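Side-chain contacts in kynurenine formamidase (Bacillus anthracis, PDB 4CO9), which hydrolyses N-formyl-L-kynurenine to L-kynurenine and formate with two zinc ions per subunit, the second step of tryptophan degradation by the kynurenine pathway: residues S6-I11 against E188-P193; L15-A20 against T26-E31; F61-D66 against A162-F167; S114-G117 against F122-I125. All coordinates share one frame; numbering follows the deposited sequence. Where two conformers were deposited one is given.

The four contacts sample the fold around a binuclear zinc site whose ligands lie far apart in the chain. Contact 3 lies in the site itself, since it holds the zinc ligand His-163. Contact 4 places Phe-122 beside the substrate-binding Trp-22, with its side chain about 9 Å from a zinc ion. Contacts 2 and 4 touch directly, Ala-20 CB lying 3.5 Å from Phe-122 N. Contact 1 is set in the central sheet, its centre about 25 Å from that of contact 3 and on the opposite side of the chain's centre. Contacts 1, 2 and 3 also meet the second subunit of the homodimer, whereas contact 4 does not.

Contact 1: residues S6-I11 against E188-P193; sequences SKWIDI and ELIALP
Two strands of the large mixed sheet, 9-10 and 185-190, do not pair with each other here but reach across the strand between them, Trp-8 meeting Ile-190 on one face of the sheet and Ile-11 meeting Leu-189 on the other. No hydrogen bond joins the segments; the contact belongs to side chains, and even at their closest the backbones stand well apart, with 8.9 Å between the CA atoms of Trp-8 and Glu-188. The main element is a CH-pi contact. Ile-190 CD1 sits over one face of the indole, 3.8 Å from the centroid of the Trp-8 six-membered ring and 22° off its normal, displaced toward the rim so that Trp-8 CH2 is the nearest ring atom at 3.5 Å. CD1 is anti to CA about the CB-CG1 bond (chi2 167°), which carries the methyl out to the ring, and the two side chains cross at about a right angle. The far end of the indole also comes close to the neighbouring backbone, Trp-8 CZ3 being 3.5 Å from Glu-188 O, an oblique approach. On the second face the touch is lighter: Ile-11 CD1 and Leu-189 CD1 meet at 4.2 Å. The strand in the middle, 207-210, runs between the two segments; Val-207 and Arg-209 touch Trp-8, and Ile-208 touches both Ile-11 and Leu-189. Beyond the indole face of the sheet lies the second subunit, whose Val-79 packs on Trp-8 and whose Ile-190 packs on Ile-190 of this chain, while strand 81-86 flanks segment 188-193 on the side away from strand 207-210.

Contact 2: residues L15-A20 against T26-E31; sequences LNNDIA and TPFSYE
A buried backbone nitrogen without a polar partner, Asn-16 N, lies over one face of the Phe-28 ring, 3.7 Å above its plane and displaced toward the rim. The phenyl is directed under segment 15-20 by a chi1 of 179°, which sets CG anti to the backbone N, and there it also meets Leu-15 CB, 3.9 Å from Phe-28 CE2. Ile-19 CG2 closes on Phe-28 CB at 3.7 Å. Asn-16 opens a type I beta turn ending at Ile-19, and its OD1 accepts from Asp-18 N, an Asx turn. The next side chain reaches across: Asn-17 OD1 takes a nearly straight bond (165°) from Tyr-30 N at 3.0 Å, in the carbonyl plane and on a lone pair. In one of two deposited conformers of Glu-31, Asn-17 ND2 gives a more bent bond to OE2. Two waters complete the joint, one donating to both Asn-17 O and Phe-28 O, the other accepting from Phe-28 N and donating to Ile-19 O. The amide of Asn-17 thus acts as an extra backbone-like partner at the start of strand 29-34; with two backbone-bridging waters it ties the turn to segment 26-31, while the Phe-28 ring packs against the turn, at the cost of one unpaired buried N-H.

Contact 3: residues F61-D66 against A162-F167; sequences FHFDND and AHHQLF. With ZN (zinc ion), chain O.
His-163 NE2 binds a zinc ion at 2.3 Å, and the same residue presses its CB against the ring of Phe-63. Its other ring nitrogen, ND1, is held by Asp-153, a second-shell residue that fixes the rotation of the imidazole. Water 3, 2.0 Å from the zinc, and the more distant water 4 share the metal with Asp-58 and Glu-175. His-163 CB stands over the centre of the Phe-63 ring, 3.8 Å from its centroid and 13° off the normal. Segment 61-66 begins at the end of the HxGTHxDxPxH motif of the cyclase family, whose last histidine, His-62, is probably the proton donor and acceptor; its NE2 lies 3.1 Å from water 3. Phe-63, just after this motif, touches all three other members of an aromatic cluster, His-163, His-164 and Phe-167, and so joins its loop to helix 161-168. Its chi1 of 49° wedges CG between the backbone N and the carbonyl carbon, and the ring then points one edge at the face of His-164 in a T-shaped pair, with CD1 3.8 Å from His-164 NE2. At the far end Phe-63 CZ touches Phe-167 CD2 at 3.5 Å. His-164 ND1 is bonded to Leu-160 O, and Phe-63 O receives Lys-36 NZ of the second subunit. Past the ring, Asp-64 OD1 accepts from Asp-66 N at 2.8 Å, an Asx turn in which the donor comes from above the carboxylate plane.

Contact 4: residues S114-G117 against F122-I125; sequences SSHG and FPDI
Both segments belong to the irregular stretch between strands 108-112 and 128-129, which doubles back so that the CA atoms of His-116 and Pro-123 come within 6.7 Å. The side chains of these two residues make the contact. With CG anti to the backbone N (chi1 -175°), the His-116 imidazole extends to the proline and receives Pro-123 CB over one face, 3.8 Å from the ring centroid and 21° off its normal: a CH-pi contact. The methylene is displaced toward the rim, so the shortest approach, 3.5 Å, is to His-116 ND1, while Pro-123 CD lies closer to the other nitrogen, 3.7 Å from His-116 NE2. The pyrrolidine has a second aromatic neighbour, for its CD also lies over a face of the Phe-122 ring, and that ring in turn meets the substrate-binding Trp-22 with planes at about 55°. Further along, the segments are linked by water. Ser-115 OG, in one of two deposited conformers, meets water 5 at 2.6 Å, and this water donates to Ile-125 O at 2.8 Å; a second route through water 6 ends in a weak bond to the same oxygen. Because it rests on one of two serine conformers, the bridge is doubtful as a permanent link. The imidazole has a polar partner of its own: NE2 is hydrogen-bonded to Glu-121 O. Because a carbonyl oxygen can only accept, NE2 probably carries the hydrogen, and the ring then gives its N-H to the backbone carbonyl while its pi face meets the proline carbons, one side chain serving polar and apolar neighbours at once.

Contact 1: residues S6-I11 against E188-P193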
loop_
_atom_site.group_PDB
_atom_site.type_symbol
_atom_site.label_atom_id
_atom_site.label_comp_id
_atom_site.label_asym_id
_atom_site.label_seq_id
_atom_site.Cartn_x
_atom_site.Cartn_y
_atom_site.Cartn_z
ATOM N N SER C 6 -15.878 4.600 -13.864
ATOM C CA SER C 6 -14.505 4.730 -14.446
ATOM C C SER C 6 -13.494 3.869 -13.679
ATOM O O SER C 6 -13.562 3.757 -12.462
ATOM C CB SER C 6 -14.045 6.184 -14.440
ATOM O OG SER C 6 -14.404 6.828 -15.649
ATOM N N LYS C 7 -12.556 3.264 -14.393
ATOM C CA LYS C 7 -11.586 2.370 -13.774
ATOM C C LYS C 7 -10.451 3.142 -13.101
ATOM O O LYS C 7 -10.066 4.224 -13.547
ATOM C CB LYS C 7 -10.991 1.426 -14.813
ATOM C CG LYS C 7 -11.957 0.400 -15.364
ATOM C CD LYS C 7 -11.190 -0.595 -16.242
ATOM C CE LYS C 7 -12.089 -1.671 -16.814
ATOM N NZ LYS C 7 -11.310 -2.645 -17.626
ATOM N N TRP C 8 -9.922 2.560 -12.027
ATOM C CA TRP C 8 -8.688 3.015 -11.427
ATOM C C TRP C 8 -7.541 2.748 -12.388
ATOM O O TRP C 8 -7.510 1.716 -13.043
ATOM C CB TRP C 8 -8.455 2.304 -10.092
ATOM C CG TRP C 8 -9.460 2.703 -9.112
ATOM C CD1 TRP C 8 -10.626 2.057 -8.815
ATOM C CD2 TRP C 8 -9.458 3.904 -8.350
ATOM N NE1 TRP C 8 -11.344 2.776 -7.892
ATOM C CE2 TRP C 8 -10.654 3.922 -7.596
ATOM C CE3 TRP C 8 -8.565 4.977 -8.234
ATOM C CZ2 TRP C 8 -10.957 4.944 -6.721
ATOM C CZ3 TRP C 8 -8.873 5.994 -7.364
ATOM C CH2 TRP C 8 -10.062 5.973 -6.616
ATOM N N ILE C 9 -6.620 3.700 -12.474
ATOM C CA ILE C 9 -5.439 3.617 -13.319
ATOM C C ILE C 9 -4.191 3.545 -12.445
ATOM O O ILE C 9 -3.993 4.383 -11.580
ATOM C CB ILE C 9 -5.316 4.858 -14.219
ATOM C CG1 ILE C 9 -6.564 4.985 -15.106
ATOM C CG2 ILE C 9 -4.070 4.799 -15.101
ATOM C CD1 ILE C 9 -6.725 6.386 -15.677
ATOM N N ASP C 10 -3.339 2.560 -12.711
ATOM C CA ASP C 10 -2.079 2.389 -11.985
ATOM C C ASP C 10 -1.088 3.484 -12.374
ATOM O O ASP C 10 -0.801 3.672 -13.564
ATOM C CB ASP C 10 -1.505 1.007 -12.321
ATOM C CG ASP C 10 -0.378 0.569 -11.401
ATOM O OD1 ASP C 10 -0.027 1.300 -10.447
ATOM O OD2 ASP C 10 0.160 -0.541 -11.634
ATOM N N ILE C 11 -0.579 4.219 -11.387
ATOM C CA ILE C 11 0.501 5.180 -11.632
ATOM C C ILE C 11 1.733 4.871 -10.772
ATOM O O ILE C 11 2.489 5.775 -10.402
ATOM C CB ILE C 11 0.035 6.645 -11.458
ATOM C CG1 ILE C 11 -0.529 6.907 -10.059
ATOM C CG2 ILE C 11 -1.002 6.968 -12.518
ATOM C CD1 ILE C 11 -0.561 8.374 -9.690
ATOM N N GLU C 188 -9.483 11.247 -8.723
ATOM C CA GLU C 188 -9.372 10.835 -7.339
ATOM C C GLU C 188 -8.075 10.048 -7.222
ATOM O O GLU C 188 -7.770 9.234 -8.090
ATOM C CB GLU C 188 -10.584 9.998 -6.928
ATOM C CG GLU C 188 -11.855 10.835 -6.779
ATOM C CD GLU C 188 -12.023 11.425 -5.398
ATOM O OE1 GLU C 188 -11.084 11.339 -4.608
ATOM O OE2 GLU C 188 -13.075 12.029 -5.110
ATOM N N LEU C 189 -7.289 10.345 -6.191
ATOM C CA LEU C 189 -5.995 9.683 -5.954
ATOM C C LEU C 189 -6.104 8.777 -4.737
ATOM O O LEU C 189 -6.780 9.111 -3.770
ATOM C CB LEU C 189 -4.898 10.716 -5.674
ATOM C CG LEU C 189 -3.509 10.232 -5.227
ATOM C CD1 LEU C 189 -2.806 9.422 -6.305
ATOM C CD2 LEU C 189 -2.645 11.428 -4.835
ATOM N N ILE C 190 -5.437 7.631 -4.808
ATOM C CA ILE C 190 -5.146 6.810 -3.635
ATOM C C ILE C 190 -3.642 6.545 -3.635
ATOM O O ILE C 190 -3.090 6.061 -4.628
ATOM C CB ILE C 190 -5.874 5.459 -3.674
ATOM C CG1 ILE C 190 -7.398 5.667 -3.768
ATOM C CG2 ILE C 190 -5.524 4.634 -2.438
ATOM C CD1 ILE C 190 -8.154 4.404 -4.115
ATOM N N ALA C 191 -2.986 6.838 -2.519
ATOM C CA ALA C 191 -1.550 6.586 -2.392
ATOM C C ALA C 191 -1.152 6.376 -0.932
ATOM O O ALA C 191 -0.416 7.169 -0.353
ATOM C CB ALA C 191 -0.765 7.723 -3.014
ATOM N N LEU C 192 -1.658 5.297 -0.339
ATOM C CA LEU C 192 -1.615 5.124 1.108
ATOM C C LEU C 192 -0.318 4.488 1.589
ATOM O O LEU C 192 0.095 3.461 1.054
ATOM C CB LEU C 192 -2.785 4.248 1.570
ATOM C CG LEU C 192 -4.154 4.925 1.630
ATOM C CD1 LEU C 192 -5.255 3.887 1.520
ATOM C CD2 LEU C 192 -4.296 5.725 2.914
ATOM N N PRO C 193 0.309 5.069 2.623
ATOM C CA PRO C 193 1.463 4.382 3.216
ATOM C C PRO C 193 1.041 3.141 3.976
ATOM O O PRO C 193 -0.074 3.086 4.512
ATOM C CB PRO C 193 2.047 5.398 4.194
ATOM C CG PRO C 193 1.014 6.443 4.399
ATOM C CD PRO C 193 -0.014 6.336 3.305
#

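Contact 2: residues L15-A20 against T26-E31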
loop_
_atom_site.group_PDB
_atom_site.type_symbol
_atom_site.label_atom_id
_atom_site.label_comp_id
_atom_site.label_asym_id
_atom_site.label_seq_id
_atom_site.Cartn_x
_atom_site.Cartn_y
_atom_site.Cartn_z
ATOM N N LEU C 15 7.691 -2.981 -9.043
ATOM C CA LEU C 15 8.716 -3.334 -8.091
ATOM C C LEU C 15 9.230 -4.732 -8.417
ATOM O O LEU C 15 8.496 -5.709 -8.330
ATOM C CB LEU C 15 8.168 -3.299 -6.669
ATOM C CG LEU C 15 7.836 -1.916 -6.089
ATOM C CD1 LEU C 15 7.113 -2.105 -4.755
ATOM C CD2 LEU C 15 9.091 -1.069 -5.892
ATOM N N ASN C 16 10.497 -4.800 -8.788
ATOM C CA ASN C 16 11.170 -6.052 -9.083
ATOM C C ASN C 16 12.682 -5.833 -8.963
ATOM O O ASN C 16 13.150 -4.699 -8.753
ATOM C CB ASN C 16 10.788 -6.567 -10.459
ATOM C CG ASN C 16 11.036 -5.541 -11.549
ATOM O OD1 ASN C 16 12.163 -5.048 -11.722
ATOM N ND2 ASN C 16 9.986 -5.179 -12.256
ATOM N N ASN C 17 13.441 -6.912 -9.105
ATOM C CA ASN C 17 14.874 -6.852 -8.882
ATOM C C ASN C 17 15.622 -5.927 -9.841
ATOM O O ASN C 17 16.763 -5.588 -9.566
ATOM C CB ASN C 17 15.485 -8.260 -8.899
ATOM C CG ASN C 17 15.040 -9.123 -7.713
ATOM O OD1 ASN C 17 14.195 -8.747 -6.915
ATOM N ND2 ASN C 17 15.615 -10.306 -7.615
ATOM N N ASP C 18 14.992 -5.519 -10.946
ATOM C CA ASP C 18 15.605 -4.592 -11.888
ATOM C C ASP C 18 15.387 -3.112 -11.582
ATOM O O ASP C 18 15.956 -2.262 -12.264
ATOM C CB ASP C 18 15.086 -4.871 -13.307
ATOM C CG ASP C 18 15.415 -6.282 -13.786
ATOM O OD1 ASP C 18 16.478 -6.807 -13.412
ATOM O OD2 ASP C 18 14.600 -6.848 -14.539
ATOM N N ILE C 19 14.542 -2.786 -10.608
ATOM C CA ILE C 19 14.253 -1.388 -10.321
ATOM C C ILE C 19 15.491 -0.681 -9.773
ATOM O O ILE C 19 16.305 -1.278 -9.096
ATOM C CB ILE C 19 13.059 -1.221 -9.362
ATOM C CG1 ILE C 19 12.505 0.213 -9.469
ATOM C CG2 ILE C 19 13.426 -1.567 -7.939
ATOM C CD1 ILE C 19 11.201 0.429 -8.744
ATOM N N ALA C 20 15.617 0.595 -10.104
ATOM C CA ALA C 20 16.700 1.427 -9.602
ATOM C C ALA C 20 16.504 1.770 -8.134
ATOM O O ALA C 20 15.396 1.664 -7.593
ATOM C CB ALA C 20 16.793 2.705 -10.417
ATOM N N THR C 26 19.920 0.054 -0.285
ATOM C CA THR C 26 19.569 -1.353 -0.354
ATOM C C THR C 26 19.012 -1.714 -1.731
ATOM O O THR C 26 18.023 -1.134 -2.138
ATOM C CB THR C 26 18.474 -1.686 0.687
ATOM O OG1 THR C 26 18.897 -1.274 1.981
ATOM C CG2 THR C 26 18.177 -3.164 0.707
ATOM N N PRO C 27 19.636 -2.677 -2.447
ATOM C CA PRO C 27 19.016 -3.128 -3.680
ATOM C C PRO C 27 17.679 -3.821 -3.430
ATOM O O PRO C 27 17.508 -4.472 -2.404
ATOM C CB PRO C 27 20.030 -4.135 -4.255
ATOM C CG PRO C 27 21.296 -3.866 -3.550
ATOM C CD PRO C 27 20.883 -3.415 -2.179
ATOM N N PHE C 28 16.737 -3.662 -4.346
ATOM C CA PHE C 28 15.450 -4.321 -4.197
ATOM C C PHE C 28 15.617 -5.824 -4.386
ATOM O O PHE C 28 16.283 -6.246 -5.308
ATOM C CB PHE C 28 14.433 -3.826 -5.220
ATOM C CG PHE C 28 13.093 -4.518 -5.100
ATOM C CD1 PHE C 28 12.837 -5.752 -5.715
ATOM C CD2 PHE C 28 12.094 -3.945 -4.328
ATOM C CE1 PHE C 28 11.610 -6.375 -5.564
ATOM C CE2 PHE C 28 10.870 -4.563 -4.173
ATOM C CZ PHE C 28 10.618 -5.775 -4.803
ATOM N N SER C 29 14.985 -6.600 -3.523
ATOM C CA SER C 29 15.033 -8.048 -3.611
ATOM C C SER C 29 13.686 -8.679 -3.269
ATOM O O SER C 29 13.238 -8.553 -2.140
ATOM C CB SER C 29 16.108 -8.554 -2.625
ATOM O OG SER C 29 16.080 -9.947 -2.546
ATOM N N TYR C 30 13.053 -9.342 -4.238
ATOM C CA TYR C 30 12.036 -10.339 -3.921
ATOM C C TYR C 30 12.585 -11.713 -4.278
ATOM O O TYR C 30 13.051 -11.920 -5.397
ATOM C CB TYR C 30 10.688 -10.118 -4.640
ATOM C CG TYR C 30 9.789 -11.301 -4.351
ATOM C CD1 TYR C 30 9.033 -11.362 -3.191
ATOM C CD2 TYR C 30 9.778 -12.405 -5.185
ATOM C CE1 TYR C 30 8.258 -12.470 -2.872
ATOM C CE2 TYR C 30 9.016 -13.519 -4.874
ATOM C CZ TYR C 30 8.258 -13.558 -3.729
ATOM O OH TYR C 30 7.509 -14.692 -3.457
ATOM N N GLU C 31 12.539 -12.639 -3.328
ATOM C CA GLU C 31 12.983 -14.015 -3.579
ATOM C C GLU C 31 12.030 -15.027 -2.951
ATOM O O GLU C 31 11.457 -14.752 -1.900
ATOM C CB GLU C 31 14.502 -14.196 -3.201
ATOM C CG GLU C 31 15.534 -13.294 -3.968
ATOM C CD GLU C 31 15.591 -13.499 -5.482
ATOM O OE1 GLU C 31 15.337 -14.612 -5.995
ATOM O OE2 GLU C 31 15.915 -12.524 -6.158
HETATM O O HOH W 1 17.866 -5.199 -7.256
HETATM O O HOH W 2 17.480 -2.445 -6.893
#

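Contact 3: residues F61-D66 against A162-F167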
loop_
_atom_site.group_PDB
_atom_site.type_symbol
_atom_site.label_atom_id
_atom_site.label_comp_id
_atom_site.label_asym_id
_atom_site.label_seq_id
_atom_site.Cartn_x
_atom_site.Cartn_y
_atom_site.Cartn_z
ATOM N N PHE C 61 10.372 12.191 9.363
ATOM C CA PHE C 61 11.520 11.519 9.966
ATOM C C PHE C 61 12.664 11.249 8.972
ATOM O O PHE C 61 13.827 11.156 9.385
ATOM C CB PHE C 61 11.075 10.230 10.643
ATOM C CG PHE C 61 12.209 9.422 11.246
ATOM C CD1 PHE C 61 13.030 9.968 12.205
ATOM C CD2 PHE C 61 12.435 8.109 10.855
ATOM C CE1 PHE C 61 14.059 9.224 12.758
ATOM C CE2 PHE C 61 13.464 7.366 11.401
ATOM C CZ PHE C 61 14.281 7.930 12.358
ATOM N N HIS C 62 12.345 11.117 7.681
ATOM C CA HIS C 62 13.351 10.922 6.638
ATOM C C HIS C 62 14.408 12.033 6.648
ATOM O O HIS C 62 15.590 11.753 6.464
ATOM C CB HIS C 62 12.689 10.866 5.269
ATOM C CG HIS C 62 13.640 10.749 4.125
ATOM N ND1 HIS C 62 14.606 9.774 4.056
ATOM C CD2 HIS C 62 13.742 11.453 2.981
ATOM C CE1 HIS C 62 15.281 9.898 2.931
ATOM N NE2 HIS C 62 14.770 10.912 2.255
ATOM N N PHE C 63 13.995 13.260 6.912
ATOM C CA PHE C 63 14.927 14.405 6.889
ATOM C C PHE C 63 15.007 15.219 8.191
ATOM O O PHE C 63 15.741 16.204 8.262
ATOM C CB PHE C 63 14.566 15.313 5.718
ATOM C CG PHE C 63 13.113 15.651 5.645
ATOM C CD1 PHE C 63 12.607 16.730 6.357
ATOM C CD2 PHE C 63 12.242 14.877 4.884
ATOM C CE1 PHE C 63 11.263 17.045 6.291
ATOM C CE2 PHE C 63 10.889 15.187 4.816
ATOM C CZ PHE C 63 10.408 16.268 5.522
ATOM N N ASP C 64 14.267 14.802 9.205
ATOM C CA ASP C 64 14.239 15.497 10.491
ATOM C C ASP C 64 14.170 14.440 11.572
ATOM O O ASP C 64 13.175 13.711 11.655
ATOM C CB ASP C 64 13.014 16.412 10.537
ATOM C CG ASP C 64 12.882 17.181 11.837
ATOM O OD1 ASP C 64 13.491 16.835 12.871
ATOM O OD2 ASP C 64 12.139 18.170 11.806
ATOM N N ASN C 65 15.208 14.354 12.402
ATOM C CA ASN C 65 15.240 13.357 13.465
ATOM C C ASN C 65 14.056 13.423 14.404
ATOM O O ASN C 65 13.667 12.408 14.955
ATOM C CB ASN C 65 16.507 13.472 14.313
ATOM C CG ASN C 65 17.736 12.982 13.591
ATOM O OD1 ASN C 65 17.661 12.101 12.728
ATOM N ND2 ASN C 65 18.875 13.550 13.932
ATOM N N ASP C 66 13.473 14.603 14.572
ATOM C CA ASP C 66 12.302 14.753 15.434
ATOM C C ASP C 66 10.973 14.710 14.672
ATOM O O ASP C 66 9.919 14.951 15.255
ATOM C CB ASP C 66 12.404 16.067 16.209
ATOM C CG ASP C 66 13.616 16.107 17.114
ATOM O OD1 ASP C 66 13.797 15.160 17.895
ATOM O OD2 ASP C 66 14.412 17.060 17.002
ATOM N N ALA C 162 13.440 21.860 -0.097
ATOM C CA ALA C 162 12.063 21.568 -0.490
ATOM C C ALA C 162 11.391 20.591 0.447
ATOM O O ALA C 162 10.270 20.848 0.885
ATOM C CB ALA C 162 11.999 21.060 -1.917
ATOM N N HIS C 163 12.067 19.495 0.797
ATOM C CA HIS C 163 11.483 18.555 1.772
ATOM C C HIS C 163 11.082 19.292 3.058
ATOM O O HIS C 163 9.961 19.162 3.545
ATOM C CB HIS C 163 12.460 17.454 2.162
ATOM C CG HIS C 163 12.618 16.375 1.141
ATOM N ND1 HIS C 163 13.510 16.465 0.100
ATOM C CD2 HIS C 163 12.021 15.164 1.022
ATOM C CE1 HIS C 163 13.466 15.353 -0.613
ATOM N NE2 HIS C 163 12.568 14.550 -0.077
ATOM N N HIS C 164 12.020 20.052 3.603
ATOM C CA HIS C 164 11.800 20.757 4.858
ATOM C C HIS C 164 10.669 21.776 4.759
ATOM O O HIS C 164 9.799 21.821 5.625
ATOM C CB HIS C 164 13.092 21.447 5.332
ATOM C CG HIS C 164 14.044 20.529 6.022
ATOM N ND1 HIS C 164 15.074 19.896 5.363
ATOM C CD2 HIS C 164 14.117 20.130 7.311
ATOM C CE1 HIS C 164 15.744 19.153 6.224
ATOM N NE2 HIS C 164 15.190 19.281 7.413
ATOM N N GLN C 165 10.689 22.601 3.715
ATOM C CA GLN C 165 9.698 23.657 3.591
ATOM C C GLN C 165 8.309 23.089 3.340
ATOM O O GLN C 165 7.324 23.590 3.890
ATOM C CB GLN C 165 10.095 24.664 2.514
ATOM C CG GLN C 165 11.227 25.587 2.947
ATOM C CD GLN C 165 10.902 26.318 4.240
ATOM O OE1 GLN C 165 9.888 27.007 4.336
ATOM N NE2 GLN C 165 11.748 26.149 5.249
ATOM N N LEU C 166 8.231 22.038 2.526
ATOM C CA LEU C 166 6.946 21.410 2.251
ATOM C C LEU C 166 6.307 20.923 3.535
ATOM O O LEU C 166 5.179 21.313 3.860
ATOM C CB LEU C 166 7.089 20.264 1.242
ATOM C CG LEU C 166 7.354 20.704 -0.193
ATOM C CD1 LEU C 166 7.778 19.522 -1.061
ATOM C CD2 LEU C 166 6.142 21.395 -0.790
ATOM N N PHE C 167 7.031 20.123 4.304
ATOM C CA PHE C 167 6.455 19.620 5.542
ATOM C C PHE C 167 6.223 20.739 6.586
ATOM O O PHE C 167 5.260 20.665 7.351
ATOM C CB PHE C 167 7.163 18.359 6.084
ATOM C CG PHE C 167 6.510 17.048 5.635
ATOM C CD1 PHE C 167 5.353 16.591 6.240
ATOM C CD2 PHE C 167 7.054 16.283 4.608
ATOM C CE1 PHE C 167 4.762 15.394 5.847
ATOM C CE2 PHE C 167 6.467 15.081 4.212
ATOM C CZ PHE C 167 5.323 14.639 4.835
HETATM ZN ZN ZN O . 12.079 12.477 -0.838
HETATM O O HOH W 3 13.195 10.831 -0.452
HETATM O O HOH W 4 14.184 12.673 -2.232
#

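Contact 4: residues S114-G117 against F122-I125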
loop_
_atom_site.group_PDB
_atom_site.type_symbol
_atom_site.label_atom_id
_atom_site.label_comp_id
_atom_site.label_asym_id
_atom_site.label_seq_id
_atom_site.Cartn_x
_atom_site.Cartn_y
_atom_site.Cartn_z
ATOM N N SER C 114 7.987 14.681 -16.784
ATOM C CA SER C 114 8.393 13.826 -17.895
ATOM C C SER C 114 9.899 13.868 -18.113
ATOM O O SER C 114 10.367 13.747 -19.244
ATOM C CB SER C 114 7.663 14.217 -19.187
ATOM O OG SER C 114 6.250 14.123 -19.021
ATOM N N SER C 115 10.654 14.059 -17.035
ATOM C CA SER C 115 12.099 14.270 -17.142
ATOM C C SER C 115 12.870 12.957 -17.200
ATOM O O SER C 115 13.934 12.890 -17.816
ATOM C CB SER C 115 12.608 15.136 -16.017
ATOM O OG SER C 115 14.017 15.264 -16.095
ATOM N N HIS C 116 12.345 11.914 -16.565
ATOM C CA HIS C 116 13.082 10.661 -16.461
ATOM C C HIS C 116 12.234 9.504 -16.988
ATOM O O HIS C 116 12.355 9.135 -18.157
ATOM C CB HIS C 116 13.561 10.434 -15.021
ATOM C CG HIS C 116 14.432 9.226 -14.863
ATOM N ND1 HIS C 116 15.643 9.088 -15.513
ATOM C CD2 HIS C 116 14.271 8.103 -14.126
ATOM C CE1 HIS C 116 16.182 7.926 -15.190
ATOM N NE2 HIS C 116 15.366 7.307 -14.354
ATOM N N GLY C 117 11.361 8.951 -16.147
ATOM C CA GLY C 117 10.436 7.910 -16.592
ATOM C C GLY C 117 11.035 6.535 -16.873
ATOM O O GLY C 117 10.376 5.703 -17.479
ATOM N N PHE C 122 18.569 5.028 -12.260
ATOM C CA PHE C 122 18.523 6.198 -11.409
ATOM C C PHE C 122 19.031 7.397 -12.203
ATOM O O PHE C 122 20.097 7.323 -12.801
ATOM C CB PHE C 122 19.348 5.982 -10.144
ATOM C CG PHE C 122 18.991 6.929 -9.047
ATOM C CD1 PHE C 122 17.824 6.750 -8.322
ATOM C CD2 PHE C 122 19.790 8.034 -8.772
ATOM C CE1 PHE C 122 17.484 7.641 -7.326
ATOM C CE2 PHE C 122 19.456 8.924 -7.772
ATOM C CZ PHE C 122 18.300 8.730 -7.052
ATOM N N PRO C 123 18.267 8.508 -12.219
ATOM C CA PRO C 123 18.696 9.667 -13.017
ATOM C C PRO C 123 19.949 10.369 -12.492
ATOM O O PRO C 123 20.276 10.268 -11.320
ATOM C CB PRO C 123 17.500 10.617 -12.933
ATOM C CG PRO C 123 16.850 10.284 -11.631
ATOM C CD PRO C 123 17.054 8.801 -11.437
ATOM N N ASP C 124 20.637 11.076 -13.382
ATOM C CA ASP C 124 21.807 11.862 -13.011
ATOM C C ASP C 124 21.408 13.259 -12.565
ATOM O O ASP C 124 22.079 13.854 -11.732
ATOM C CB ASP C 124 22.771 11.938 -14.197
ATOM C CG ASP C 124 23.319 10.577 -14.573
ATOM O OD1 ASP C 124 23.796 9.861 -13.667
ATOM O OD2 ASP C 124 23.275 10.226 -15.770
ATOM N N ILE C 125 20.336 13.793 -13.149
ATOM C CA ILE C 125 19.795 15.094 -12.761
ATOM C C ILE C 125 18.275 15.056 -12.898
ATOM O O ILE C 125 17.749 14.372 -13.770
ATOM C CB ILE C 125 20.376 16.232 -13.646
ATOM C CG1 ILE C 125 19.927 17.607 -13.143
ATOM C CG2 ILE C 125 19.974 16.061 -15.102
ATOM C CD1 ILE C 125 20.671 18.761 -13.789
HETATM O O HOH W 5 15.543 13.455 -15.137
HETATM O O HOH W 6 16.146 16.928 -15.419
#